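Local coordinates for N-carbamoylsarcosine amidase related protein (Thermoplasma acidophilum, PDB 3EEF) that probably hydrolyses N-carbamoylsarcosine or a related amide, as a zinc-containing member of the isochorismatase-like cysteine hydrolase family, at residues Val7-Asn12 with Val48-Tyr53; Lys26-Ala31 with Ile76-Pro81; His91-Phe96 with Asp121-His126; Val114-Asp119 with Ile139-Ala144. All coordinates share one frame; numbering follows the deposited sequence.

All four contacts are buried, but interaction 2 lies farthest from the chain's centre and has the most partly exposed members. Interactions 1 and 4 are parallel strand pairings in the same sheet; strand 3-8 of interaction 1 neighbours strand 112-116 of interaction 4, and Val8 joins them through its backbone. Backbone bonds dominate both, with a metal site added in interaction 1 and a tight turn in interaction 4. Interaction 2, by contrast, is apolar between its side chains and seats a loop on helix 22-40, whose Ala31 also touches Ile116 of interaction 4. Interaction 3 sets the Tyr93 ring against the start of helix 123-133, where Cys123 meets Asp9 of interaction 1.

Interaction 1: residues Val7-Asn12 with Val48-Tyr53; sequences VVDMVN and VNDSHY. With ZN (zinc ion), chain C.
Val48 bonds to the residues flanking Val8, as parallel strands do: its N donates to Val7 O at 3.1 Å, and its O receives Asp9 N at 3.0 Å. On the face these two valines share, CG2 of Val8 lies 4.0 Å from CG2 of Val48. Asn49 turns to the other face, where its OD1 sits 3.5 Å from Val11 CG1 and accepts from a water. The same water donates to Val7 O and accepts from Met10 N, bridging the point where the chain leaves the strand. Next comes the straightest bond of the contact, Asp50 N to Asp9 OD1, 2.7 Å and 177°, met almost end-on to the oxygen. Asp9 CG lies beside its own backbone N (chi1 -78°), which swings the carboxylate across to Asp50. With an alanine here, the N-H of Asp50 would probably be left without its acceptor and the zinc-binding strand end less firmly placed. Asp50 OD2 binds zinc at 2.0 Å, while Lys90 takes its OD1 in a salt bridge. His52 NE2 is a second ligand, 2.2 Å from the zinc, and Glu58 and His65 complete the site, set at the C-terminal edge of a parallel sheet in an isochorismatase-like fold.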
loop_
_atom_site.group_PDB
_atom_site.type_symbol
_atom_site.label_atom_id
_atom_site.label_comp_id
_atom_site.label_asym_id
_atom_site.label_seq_id
_atom_site.Cartn_x
_atom_site.Cartn_y
_atom_site.Cartn_z
ATOM N N VAL A 7 -17.879 -0.314 -10.207
ATOM C CA VAL A 7 -18.173 -0.628 -11.605
ATOM C C VAL A 7 -16.871 -0.715 -12.375
ATOM O O VAL A 7 -16.254 0.328 -12.691
ATOM C CB VAL A 7 -19.061 0.441 -12.281
ATOM C CG1 VAL A 7 -19.449 -0.045 -13.634
ATOM C CG2 VAL A 7 -20.350 0.764 -11.457
ATOM N N VAL A 8 -16.454 -1.943 -12.692
ATOM C CA VAL A 8 -15.099 -2.174 -13.232
ATOM C C VAL A 8 -14.989 -2.143 -14.784
ATOM O O VAL A 8 -15.583 -2.971 -15.446
ATOM C CB VAL A 8 -14.509 -3.520 -12.709
ATOM C CG1 VAL A 8 -13.030 -3.666 -13.157
ATOM C CG2 VAL A 8 -14.663 -3.625 -11.139
ATOM N N ASP A 9 -14.248 -1.172 -15.333
ATOM C CA ASP A 9 -13.869 -1.155 -16.767
ATOM C C ASP A 9 -15.008 -1.226 -17.779
ATOM O O ASP A 9 -14.858 -1.808 -18.870
ATOM C CB ASP A 9 -12.833 -2.267 -17.077
ATOM C CG ASP A 9 -11.416 -1.895 -16.626
ATOM O OD1 ASP A 9 -11.021 -0.698 -16.718
ATOM O OD2 ASP A 9 -10.692 -2.816 -16.179
HETATM N N MSE A 10 -16.130 -0.598 -17.471
HETATM C CA MSE A 10 -17.217 -0.538 -18.443
HETATM C C MSE A 10 -16.895 0.597 -19.411
HETATM O O MSE A 10 -17.555 1.632 -19.398
HETATM C CB MSE A 10 -18.567 -0.319 -17.757
HETATM C CG MSE A 10 -19.035 -1.483 -16.875
HETATM SE SE MSE A 10 -19.471 -3.087 -17.871
HETATM C CE MSE A 10 -21.281 -2.642 -18.490
ATOM N N VAL A 11 -15.855 0.398 -20.228
ATOM C CA VAL A 11 -15.324 1.467 -21.069
ATOM C C VAL A 11 -15.443 1.082 -22.544
ATOM O O VAL A 11 -15.602 -0.085 -22.875
ATOM C CB VAL A 11 -13.856 1.836 -20.676
ATOM C CG1 VAL A 11 -13.812 2.235 -19.195
ATOM C CG2 VAL A 11 -12.891 0.657 -20.942
ATOM N N ASN A 12 -15.397 2.092 -23.404
ATOM C CA ASN A 12 -15.674 1.957 -24.841
ATOM C C ASN A 12 -14.888 0.872 -25.546
ATOM O O ASN A 12 -15.440 0.126 -26.323
ATOM C CB ASN A 12 -15.445 3.303 -25.546
ATOM C CG ASN A 12 -16.583 4.283 -25.295
ATOM O OD1 ASN A 12 -17.746 3.886 -25.180
ATOM N ND2 ASN A 12 -16.259 5.563 -25.224
ATOM N N VAL A 48 -14.217 2.474 -11.739
ATOM C CA VAL A 48 -12.784 2.290 -11.777
ATOM C C VAL A 48 -12.408 1.841 -13.211
ATOM O O VAL A 48 -12.743 0.748 -13.609
ATOM C CB VAL A 48 -12.295 1.295 -10.675
ATOM C CG1 VAL A 48 -12.455 1.877 -9.311
ATOM C CG2 VAL A 48 -13.090 0.023 -10.699
ATOM N N ASN A 49 -11.701 2.702 -13.953
ATOM C CA ASN A 49 -11.409 2.524 -15.383
ATOM C C ASN A 49 -9.941 2.555 -15.708
ATOM O O ASN A 49 -9.220 3.484 -15.318
ATOM C CB ASN A 49 -12.054 3.656 -16.160
ATOM C CG ASN A 49 -13.483 3.837 -15.787
ATOM O OD1 ASN A 49 -14.249 2.876 -15.809
ATOM N ND2 ASN A 49 -13.858 5.049 -15.403
ATOM N N ASP A 50 -9.481 1.543 -16.425
ATOM C CA ASP A 50 -8.153 1.599 -17.016
ATOM C C ASP A 50 -7.910 2.951 -17.677
ATOM O O ASP A 50 -8.776 3.473 -18.382
ATOM C CB ASP A 50 -7.951 0.465 -18.018
ATOM C CG ASP A 50 -7.479 -0.836 -17.351
ATOM O OD1 ASP A 50 -7.218 -0.836 -16.121
ATOM O OD2 ASP A 50 -7.309 -1.842 -18.075
ATOM N N SER A 51 -6.763 3.550 -17.385
ATOM C CA SER A 51 -6.375 4.831 -17.987
ATOM C C SER A 51 -4.853 4.780 -18.136
ATOM O O SER A 51 -4.124 5.490 -17.452
ATOM C CB SER A 51 -6.843 5.994 -17.083
ATOM O OG SER A 51 -6.439 7.276 -17.542
ATOM N N HIS A 52 -4.403 3.898 -19.032
ATOM C CA HIS A 52 -3.022 3.415 -19.065
ATOM C C HIS A 52 -2.044 4.363 -19.725
ATOM O O HIS A 52 -2.416 5.113 -20.619
ATOM C CB HIS A 52 -2.931 2.078 -19.800
ATOM C CG HIS A 52 -3.466 0.911 -19.021
ATOM N ND1 HIS A 52 -2.878 0.451 -17.858
ATOM C CD2 HIS A 52 -4.501 0.067 -19.278
ATOM C CE1 HIS A 52 -3.548 -0.603 -17.416
ATOM N NE2 HIS A 52 -4.528 -0.872 -18.270
ATOM N N TYR A 53 -0.816 4.339 -19.205
ATOM C CA TYR A 53 0.344 4.914 -19.830
ATOM C C TYR A 53 1.046 3.802 -20.633
ATOM O O TYR A 53 0.952 2.608 -20.301
ATOM C CB TYR A 53 1.384 5.419 -18.808
ATOM C CG TYR A 53 0.937 6.417 -17.766
ATOM C CD1 TYR A 53 0.163 7.529 -18.102
ATOM C CD2 TYR A 53 1.339 6.269 -16.434
ATOM C CE1 TYR A 53 -0.231 8.458 -17.108
ATOM C CE2 TYR A 53 0.967 7.179 -15.463
ATOM C CZ TYR A 53 0.190 8.268 -15.791
ATOM O OH TYR A 53 -0.159 9.130 -14.781
HETATM ZN ZN ZN C . -5.582 -2.801 -18.528
HETATM O O HOH W 1 -16.306 1.340 -15.132
#

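Interaction 2: residues Lys26-Ala31 with Ile76-Pro81; sequences KTVGPA and IDEIRP
Val28 projects from helix 22-40 toward the loop 76-81, and both branches beyond its CB find a partner there. CG1, set opposite the backbone N (chi1 179°), comes within 3.6 Å of Glu78 CB and also lies near Glu78 CG, the two side chains crossing at about a right angle. CG2 turns the other way and meets Ile76 CD1 tip to tip, 3.6 Å apart. Ile76 can present that methyl because its chain is extended beyond CG1, and CD1 also comes within 4.0 Å of Val28 CG1. Only the aliphatic stem of Glu78 takes part in the contact: the chain bends at chi2 (84°), and the carboxylate OE1 bonds to His16. Further along the helix, Ala31 CB faces Ile79 CD1 at a looser 4.5 Å. Ile79 is brought round to the helix by a short turn, in which its N donates to Ile76 O at 3.2 Å. The selenomethionine Met10 packs on Val28, Ala31 and Ile79, and so fills in beside the contact. On the helix side, Ala31 N keeps its bond to Thr27 O at 2.9 Å, although Gly29 N has no bond to the turn before it, Pro30 has no N-H to give, and the helix kinks. The side chains meet through methyl and methylene groups, so the fit rests on shape and burial, with no directional bond between the two segments to fix the register.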
loop_
_atom_site.group_PDB
_atom_site.type_symbol
_atom_site.label_atom_id
_atom_site.label_comp_id
_atom_site.label_asym_id
_atom_site.label_seq_id
_atom_site.Cartn_x
_atom_site.Cartn_y
_atom_site.Cartn_z
ATOM N N LYS A 26 -23.570 -7.823 -23.413
ATOM C CA LYS A 26 -24.645 -8.385 -22.610
ATOM C C LYS A 26 -24.707 -7.753 -21.179
ATOM O O LYS A 26 -25.802 -7.686 -20.595
ATOM C CB LYS A 26 -24.558 -9.924 -22.579
ATOM N N THR A 27 -23.568 -7.249 -20.646
ATOM C CA THR A 27 -23.523 -6.699 -19.259
ATOM C C THR A 27 -24.211 -5.358 -19.100
ATOM O O THR A 27 -24.606 -4.996 -17.985
ATOM C CB THR A 27 -22.060 -6.559 -18.694
ATOM O OG1 THR A 27 -21.313 -5.572 -19.445
ATOM C CG2 THR A 27 -21.359 -7.906 -18.732
ATOM N N VAL A 28 -24.366 -4.628 -20.204
ATOM C CA VAL A 28 -24.797 -3.231 -20.115
ATOM C C VAL A 28 -26.181 -3.026 -19.478
ATOM O O VAL A 28 -26.315 -2.214 -18.565
ATOM C CB VAL A 28 -24.766 -2.546 -21.461
ATOM C CG1 VAL A 28 -25.255 -1.110 -21.323
ATOM C CG2 VAL A 28 -23.357 -2.587 -22.010
ATOM N N GLY A 29 -27.197 -3.747 -19.942
ATOM C CA GLY A 29 -28.533 -3.634 -19.349
ATOM C C GLY A 29 -28.544 -3.827 -17.837
ATOM O O GLY A 29 -28.886 -2.909 -17.093
ATOM N N PRO A 30 -28.146 -5.018 -17.378
ATOM C CA PRO A 30 -27.985 -5.315 -15.947
ATOM C C PRO A 30 -27.146 -4.304 -15.155
ATOM O O PRO A 30 -27.490 -3.982 -14.013
ATOM C CB PRO A 30 -27.321 -6.692 -15.948
ATOM C CG PRO A 30 -27.900 -7.347 -17.193
ATOM C CD PRO A 30 -27.954 -6.221 -18.211
ATOM N N ALA A 31 -26.079 -3.799 -15.751
ATOM C CA ALA A 31 -25.221 -2.827 -15.082
ATOM C C ALA A 31 -25.967 -1.517 -14.807
ATOM O O ALA A 31 -25.920 -0.979 -13.699
ATOM C CB ALA A 31 -23.944 -2.567 -15.909
ATOM N N ILE A 76 -18.755 3.964 -21.071
ATOM C CA ILE A 76 -19.751 3.918 -22.139
ATOM C C ILE A 76 -20.928 4.831 -21.788
ATOM O O ILE A 76 -21.282 4.966 -20.611
ATOM C CB ILE A 76 -20.225 2.473 -22.448
ATOM C CG1 ILE A 76 -21.044 1.879 -21.287
ATOM C CG2 ILE A 76 -19.030 1.607 -22.818
ATOM C CD1 ILE A 76 -21.527 0.444 -21.561
ATOM N N ASP A 77 -21.506 5.469 -22.811
ATOM C CA ASP A 77 -22.580 6.475 -22.636
ATOM C C ASP A 77 -23.819 5.889 -22.015
ATOM O O ASP A 77 -24.496 6.553 -21.246
ATOM C CB ASP A 77 -22.947 7.136 -23.975
ATOM C CG ASP A 77 -21.850 8.046 -24.485
ATOM O OD1 ASP A 77 -21.155 8.668 -23.642
ATOM O OD2 ASP A 77 -21.676 8.140 -25.713
ATOM N N GLU A 78 -24.092 4.630 -22.327
ATOM C CA GLU A 78 -25.241 3.919 -21.763
ATOM C C GLU A 78 -25.355 4.076 -20.239
ATOM O O GLU A 78 -26.457 4.202 -19.715
ATOM C CB GLU A 78 -25.179 2.428 -22.125
ATOM C CG GLU A 78 -25.449 2.117 -23.614
ATOM C CD GLU A 78 -24.225 2.252 -24.490
ATOM O OE1 GLU A 78 -23.340 3.071 -24.182
ATOM O OE2 GLU A 78 -24.146 1.534 -25.498
ATOM N N ILE A 79 -24.211 4.057 -19.544
ATOM C CA ILE A 79 -24.161 4.189 -18.069
ATOM C C ILE A 79 -23.249 5.350 -17.668
ATOM O O ILE A 79 -22.482 5.267 -16.737
ATOM C CB ILE A 79 -23.729 2.863 -17.387
ATOM C CG1 ILE A 79 -22.376 2.362 -17.934
ATOM C CG2 ILE A 79 -24.798 1.794 -17.587
ATOM C CD1 ILE A 79 -21.835 1.176 -17.187
ATOM N N ARG A 80 -23.340 6.430 -18.424
ATOM C CA ARG A 80 -22.624 7.642 -18.149
ATOM C C ARG A 80 -22.698 7.947 -16.669
ATOM O O ARG A 80 -23.752 7.802 -16.043
ATOM C CB ARG A 80 -23.258 8.787 -18.936
ATOM C CG ARG A 80 -22.302 9.871 -19.349
ATOM C CD ARG A 80 -23.043 11.134 -19.852
ATOM N NE ARG A 80 -24.267 10.841 -20.614
ATOM C CZ ARG A 80 -24.334 10.582 -21.926
ATOM N NH1 ARG A 80 -23.235 10.549 -22.682
ATOM N NH2 ARG A 80 -25.521 10.339 -22.487
ATOM N N PRO A 81 -21.576 8.360 -16.091
ATOM C CA PRO A 81 -21.645 8.659 -14.680
ATOM C C PRO A 81 -22.387 9.972 -14.436
ATOM O O PRO A 81 -22.300 10.877 -15.265
ATOM C CB PRO A 81 -20.171 8.767 -14.266
ATOM C CG PRO A 81 -19.399 8.190 -15.412
ATOM C CD PRO A 81 -20.208 8.460 -16.610
#

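Interaction 3: residues His91-Phe96 with Asp121-His126; sequences HAYSGF and DICVRH
Ile122 O is gripped twice by His126, once by its backbone N at 2.9 Å and once by its ring ND1 at 2.7 Å. The ring donor stands above the carbonyl plane, 47° out of it, yet the oxygen lies almost in the plane of the imidazole. This holds the His126 ring at a set rotation, and its NE2 is taken up by Tyr161 of a third subunit. Tyr93 then presents its edge to the face of the imidazole, a tilted edge-to-face pair with centroids 5.2 Å apart and planes at 55°. The phenol CD2 is the atom over that face, and Tyr93 CB approaches His126 CG at 3.8 Å. Tyr93 CG lies beside its backbone N (chi1 -61°), which brings one ring face against Ile122 CG2, 3.6 Å from the Tyr93 ring centroid in a CH-pi contact. The sulfur of Cys123 lies obliquely to the same ring, its SG 4.1 Å from Tyr93 CD1, while Cys123 CB comes within 3.4 Å of Tyr93 O. At its far end Tyr93 OH bonds to Trp62 and to Val160 of the third subunit. A leucine in its place would probably deprive both of their hydroxyl partner and leave a gap over Ile122 CG2 and beside the imidazole face. Ser94 OG accepts from Phe96 N at 3.1 Å, an ST turn, and also bonds to Asp130. Cys123 opens helix 123-133 next to Asp9, and Lys90 bonds to Tyr93 O; this grouping is consistent with the Asp-Lys-Cys active site of the isochorismatase-like cysteine hydrolases.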
loop_
_atom_site.group_PDB
_atom_site.type_symbol
_atom_site.label_atom_id
_atom_site.label_comp_id
_atom_site.label_asym_id
_atom_site.label_seq_id
_atom_site.Cartn_x
_atom_site.Cartn_y
_atom_site.Cartn_z
ATOM N N HIS A 91 -4.316 1.948 -13.202
ATOM C CA HIS A 91 -3.213 1.544 -14.074
ATOM C C HIS A 91 -2.837 0.044 -14.007
ATOM O O HIS A 91 -1.885 -0.372 -14.670
ATOM C CB HIS A 91 -1.987 2.398 -13.740
ATOM C CG HIS A 91 -2.131 3.815 -14.204
ATOM N ND1 HIS A 91 -1.711 4.231 -15.451
ATOM C CD2 HIS A 91 -2.708 4.894 -13.611
ATOM C CE1 HIS A 91 -2.003 5.511 -15.597
ATOM N NE2 HIS A 91 -2.607 5.938 -14.495
ATOM N N ALA A 92 -3.594 -0.729 -13.219
ATOM C CA ALA A 92 -3.395 -2.175 -13.042
ATOM C C ALA A 92 -4.747 -2.853 -12.899
ATOM O O ALA A 92 -5.821 -2.186 -12.882
ATOM C CB ALA A 92 -2.512 -2.454 -11.799
ATOM N N TYR A 93 -4.731 -4.176 -12.838
ATOM C CA TYR A 93 -6.001 -4.933 -12.904
ATOM C C TYR A 93 -6.946 -4.548 -11.770
ATOM O O TYR A 93 -8.122 -4.240 -12.020
ATOM C CB TYR A 93 -5.751 -6.435 -12.871
ATOM C CG TYR A 93 -4.919 -6.987 -14.024
ATOM C CD1 TYR A 93 -5.109 -6.547 -15.342
ATOM C CD2 TYR A 93 -4.004 -8.005 -13.809
ATOM C CE1 TYR A 93 -4.375 -7.078 -16.374
ATOM C CE2 TYR A 93 -3.257 -8.539 -14.846
ATOM C CZ TYR A 93 -3.450 -8.086 -16.121
ATOM O OH TYR A 93 -2.669 -8.619 -17.127
ATOM N N SER A 94 -6.429 -4.567 -10.535
ATOM C CA SER A 94 -7.223 -4.214 -9.371
ATOM C C SER A 94 -7.601 -2.742 -9.301
ATOM O O SER A 94 -6.744 -1.861 -9.433
ATOM C CB SER A 94 -6.478 -4.559 -8.085
ATOM O OG SER A 94 -7.243 -4.121 -6.972
ATOM N N GLY A 95 -8.872 -2.481 -9.022
ATOM C CA GLY A 95 -9.350 -1.127 -8.745
ATOM C C GLY A 95 -8.728 -0.431 -7.555
ATOM O O GLY A 95 -8.877 0.781 -7.408
ATOM N N PHE A 96 -8.034 -1.188 -6.696
ATOM C CA PHE A 96 -7.384 -0.625 -5.517
ATOM C C PHE A 96 -5.948 -0.207 -5.732
ATOM O O PHE A 96 -5.468 0.687 -5.034
ATOM C CB PHE A 96 -7.360 -1.633 -4.388
ATOM C CG PHE A 96 -8.708 -1.932 -3.807
ATOM C CD1 PHE A 96 -9.203 -1.184 -2.735
ATOM C CD2 PHE A 96 -9.479 -2.975 -4.294
ATOM C CE1 PHE A 96 -10.478 -1.473 -2.156
ATOM C CE2 PHE A 96 -10.786 -3.262 -3.723
ATOM C CZ PHE A 96 -11.260 -2.504 -2.669
ATOM N N ASP A 121 -12.587 -12.811 -15.038
ATOM C CA ASP A 121 -11.293 -13.493 -15.032
ATOM C C ASP A 121 -10.136 -12.628 -14.582
ATOM O O ASP A 121 -9.170 -13.130 -13.993
ATOM C CB ASP A 121 -10.976 -13.971 -16.446
ATOM C CG ASP A 121 -11.492 -15.333 -16.706
ATOM O OD1 ASP A 121 -12.292 -15.833 -15.878
ATOM O OD2 ASP A 121 -11.089 -15.917 -17.731
ATOM N N ILE A 122 -10.205 -11.347 -14.939
ATOM C CA ILE A 122 -9.111 -10.437 -14.717
ATOM C C ILE A 122 -9.518 -9.318 -13.739
ATOM O O ILE A 122 -9.419 -9.507 -12.506
ATOM C CB ILE A 122 -8.576 -9.885 -16.039
ATOM C CG1 ILE A 122 -8.197 -11.034 -16.996
ATOM C CG2 ILE A 122 -7.370 -9.024 -15.797
ATOM C CD1 ILE A 122 -7.824 -10.538 -18.420
ATOM N N CYS A 123 -9.998 -8.182 -14.240
ATOM C CA CYS A 123 -10.056 -6.999 -13.376
ATOM C C CYS A 123 -11.081 -7.106 -12.229
ATOM O O CYS A 123 -10.837 -6.597 -11.126
ATOM C CB CYS A 123 -10.302 -5.737 -14.205
ATOM S SG CYS A 123 -8.991 -5.370 -15.453
ATOM N N VAL A 124 -12.226 -7.734 -12.475
ATOM C CA VAL A 124 -13.264 -7.870 -11.452
ATOM C C VAL A 124 -12.729 -8.753 -10.332
ATOM O O VAL A 124 -12.875 -8.455 -9.150
ATOM C CB VAL A 124 -14.604 -8.441 -12.021
ATOM C CG1 VAL A 124 -15.512 -8.876 -10.891
ATOM C CG2 VAL A 124 -15.307 -7.408 -12.961
ATOM N N ARG A 125 -12.068 -9.820 -10.730
ATOM C CA ARG A 125 -11.552 -10.793 -9.808
ATOM C C ARG A 125 -10.421 -10.229 -8.952
ATOM O O ARG A 125 -10.326 -10.494 -7.732
ATOM C CB ARG A 125 -11.072 -12.003 -10.604
ATOM C CG ARG A 125 -10.671 -13.149 -9.731
ATOM C CD ARG A 125 -10.065 -14.276 -10.513
ATOM N NE ARG A 125 -10.997 -14.884 -11.456
ATOM C CZ ARG A 125 -10.838 -16.100 -11.975
ATOM N NH1 ARG A 125 -9.817 -16.870 -11.623
ATOM N NH2 ARG A 125 -11.747 -16.575 -12.808
ATOM N N HIS A 126 -9.540 -9.486 -9.617
ATOM C CA HIS A 126 -8.398 -8.853 -8.973
ATOM C C HIS A 126 -8.842 -7.787 -7.984
ATOM O O HIS A 126 -8.341 -7.706 -6.875
ATOM C CB HIS A 126 -7.433 -8.315 -10.031
ATOM C CG HIS A 126 -6.556 -9.378 -10.609
ATOM N ND1 HIS A 126 -6.998 -10.253 -11.575
ATOM C CD2 HIS A 126 -5.304 -9.779 -10.283
ATOM C CE1 HIS A 126 -6.040 -11.123 -11.843
ATOM N NE2 HIS A 126 -4.995 -10.848 -11.089
#

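Interaction 4: residues Val114-Asp119 with Ile139-Ala144; sequences VLIGLD and IVVEDA
Ile116 and Val141 lie side by side with their side chains pointing the same way, Ile116 CG2 resting 3.6 Å from Val141 CB. Ile116 carries CG1 between its N and carbonyl carbon (chi1 70°), which leaves CG2 opposite the carbonyl carbon and turned to the neighbouring strand. Ile116 CG2 also lies 3.8 Å from Ala144 CB. Val114 crosses Val141 at a slant, CG1 to CG2 at 3.7 Å, and meets Ile139 in similar fashion, its CG2 4.1 Å from Ile139 CB. Helix 22-40 covers this side of the sheet, with Phe38 on Val114, Ala31 on Ile116 and Val34 on Val141. Leu115 and Val140 face the other side, where Leu115 CB stands a loose 4.5 Å from Val140 CG2. The two strands are neighbours in the parallel sheet and belong to one beta-alpha-beta crossover, with helix 123-133 carrying the chain from the first to the second. Strand segments 114-116 and 139-141 are turned 32° against each other. Leu115 N donates to Ile139 O at 2.8 Å, and Val141 N returns a weak bond to Leu115 O at 3.3 Å. Beyond the strands the type I turn from Val141 to Ala144 brings the chain back, so that Ala144 O accepts from Gly117 N at 3.0 Å. The backbone at Gly117 is bent so that a CB would be jammed against the carbonyl O of Ile116. Past this corner the peptide bond before Asp119 is cis, and Asp119 OD1 takes the amides of Asp121 and Ile122, just ahead of helix 123-133.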
loop_
_atom_site.group_PDB
_atom_site.type_symbol
_atom_site.label_atom_id
_atom_site.label_comp_id
_atom_site.label_asym_id
_atom_site.label_seq_id
_atom_site.Cartn_x
_atom_site.Cartn_y
_atom_site.Cartn_z
ATOM N N VAL A 114 -20.050 -4.257 -3.876
ATOM C CA VAL A 114 -20.798 -4.963 -4.926
ATOM C C VAL A 114 -20.090 -4.721 -6.218
ATOM O O VAL A 114 -19.863 -3.572 -6.589
ATOM C CB VAL A 114 -22.239 -4.464 -5.042
ATOM C CG1 VAL A 114 -22.971 -5.268 -6.108
ATOM C CG2 VAL A 114 -22.921 -4.584 -3.688
ATOM N N LEU A 115 -19.719 -5.798 -6.889
ATOM C CA LEU A 115 -18.830 -5.730 -8.065
ATOM C C LEU A 115 -19.567 -6.056 -9.364
ATOM O O LEU A 115 -20.211 -7.082 -9.475
ATOM C CB LEU A 115 -17.680 -6.731 -7.907
ATOM C CG LEU A 115 -16.754 -6.558 -6.726
ATOM C CD1 LEU A 115 -15.705 -7.681 -6.702
ATOM C CD2 LEU A 115 -16.088 -5.185 -6.797
ATOM N N ILE A 116 -19.472 -5.173 -10.338
ATOM C CA ILE A 116 -19.929 -5.464 -11.673
ATOM C C ILE A 116 -18.889 -4.972 -12.683
ATOM O O ILE A 116 -18.008 -4.158 -12.336
ATOM C CB ILE A 116 -21.301 -4.793 -11.932
ATOM C CG1 ILE A 116 -21.188 -3.275 -12.022
ATOM C CG2 ILE A 116 -22.304 -5.178 -10.831
ATOM C CD1 ILE A 116 -22.534 -2.600 -12.339
ATOM N N GLY A 117 -18.977 -5.474 -13.916
ATOM C CA GLY A 117 -18.145 -4.990 -15.032
ATOM C C GLY A 117 -17.244 -6.045 -15.660
ATOM O O GLY A 117 -17.524 -7.232 -15.598
ATOM N N LEU A 118 -16.121 -5.587 -16.195
ATOM C CA LEU A 118 -15.220 -6.372 -17.038
ATOM C C LEU A 118 -13.863 -6.609 -16.394
ATOM O O LEU A 118 -13.168 -5.646 -16.043
ATOM C CB LEU A 118 -14.993 -5.625 -18.372
ATOM C CG LEU A 118 -16.325 -5.282 -18.996
ATOM C CD1 LEU A 118 -16.112 -4.631 -20.318
ATOM C CD2 LEU A 118 -17.253 -6.550 -19.053
ATOM N N ASP A 119 -13.465 -7.868 -16.209
ATOM C CA ASP A 119 -14.320 -9.050 -16.357
ATOM C C ASP A 119 -14.033 -10.019 -15.235
ATOM O O ASP A 119 -13.084 -9.827 -14.460
ATOM C CB ASP A 119 -14.111 -9.721 -17.726
ATOM C CG ASP A 119 -12.666 -9.940 -18.061
ATOM O OD1 ASP A 119 -12.005 -10.655 -17.280
ATOM O OD2 ASP A 119 -12.213 -9.432 -19.112
ATOM N N ILE A 139 -19.919 -9.048 -3.005
ATOM C CA ILE A 139 -21.057 -9.491 -3.764
ATOM C C ILE A 139 -20.725 -9.233 -5.212
ATOM O O ILE A 139 -20.165 -8.186 -5.537
ATOM C CB ILE A 139 -22.341 -8.660 -3.389
ATOM C CG1 ILE A 139 -22.702 -8.890 -1.910
ATOM C CG2 ILE A 139 -23.528 -8.979 -4.326
ATOM C CD1 ILE A 139 -23.882 -8.026 -1.418
ATOM N N VAL A 140 -21.060 -10.189 -6.070
ATOM C CA VAL A 140 -20.904 -10.062 -7.506
ATOM C C VAL A 140 -22.251 -10.260 -8.221
ATOM O O VAL A 140 -22.977 -11.185 -7.923
ATOM C CB VAL A 140 -19.907 -11.110 -8.016
ATOM C CG1 VAL A 140 -19.592 -10.873 -9.500
ATOM C CG2 VAL A 140 -18.649 -11.060 -7.190
ATOM N N VAL A 141 -22.590 -9.366 -9.142
ATOM C CA VAL A 141 -23.825 -9.459 -9.911
ATOM C C VAL A 141 -23.581 -10.208 -11.215
ATOM O O VAL A 141 -23.214 -9.595 -12.197
ATOM C CB VAL A 141 -24.382 -8.057 -10.182
ATOM C CG1 VAL A 141 -25.746 -8.114 -10.896
ATOM C CG2 VAL A 141 -24.480 -7.309 -8.863
ATOM N N GLU A 142 -23.799 -11.528 -11.203
ATOM C CA GLU A 142 -23.392 -12.419 -12.291
ATOM C C GLU A 142 -23.736 -11.929 -13.698
ATOM O O GLU A 142 -22.888 -11.971 -14.581
ATOM C CB GLU A 142 -23.918 -13.850 -12.089
ATOM C CG GLU A 142 -25.442 -14.006 -12.050
ATOM C CD GLU A 142 -25.925 -15.462 -11.822
ATOM O OE1 GLU A 142 -25.121 -16.418 -11.820
ATOM O OE2 GLU A 142 -27.143 -15.649 -11.634
ATOM N N ASP A 143 -24.950 -11.421 -13.881
ATOM C CA ASP A 143 -25.426 -11.007 -15.199
ATOM C C ASP A 143 -24.873 -9.674 -15.592
ATOM O O ASP A 143 -25.004 -9.255 -16.749
ATOM C CB ASP A 143 -26.976 -11.003 -15.309
ATOM C CG ASP A 143 -27.644 -10.141 -14.269
ATOM O OD1 ASP A 143 -27.163 -10.088 -13.112
ATOM O OD2 ASP A 143 -28.663 -9.510 -14.612
ATOM N N ALA A 144 -24.249 -9.007 -14.638
ATOM C CA ALA A 144 -23.594 -7.752 -14.928
ATOM C C ALA A 144 -22.075 -7.929 -15.003
ATOM O O ALA A 144 -21.344 -6.963 -15.065
ATOM C CB ALA A 144 -23.982 -6.709 -13.905
#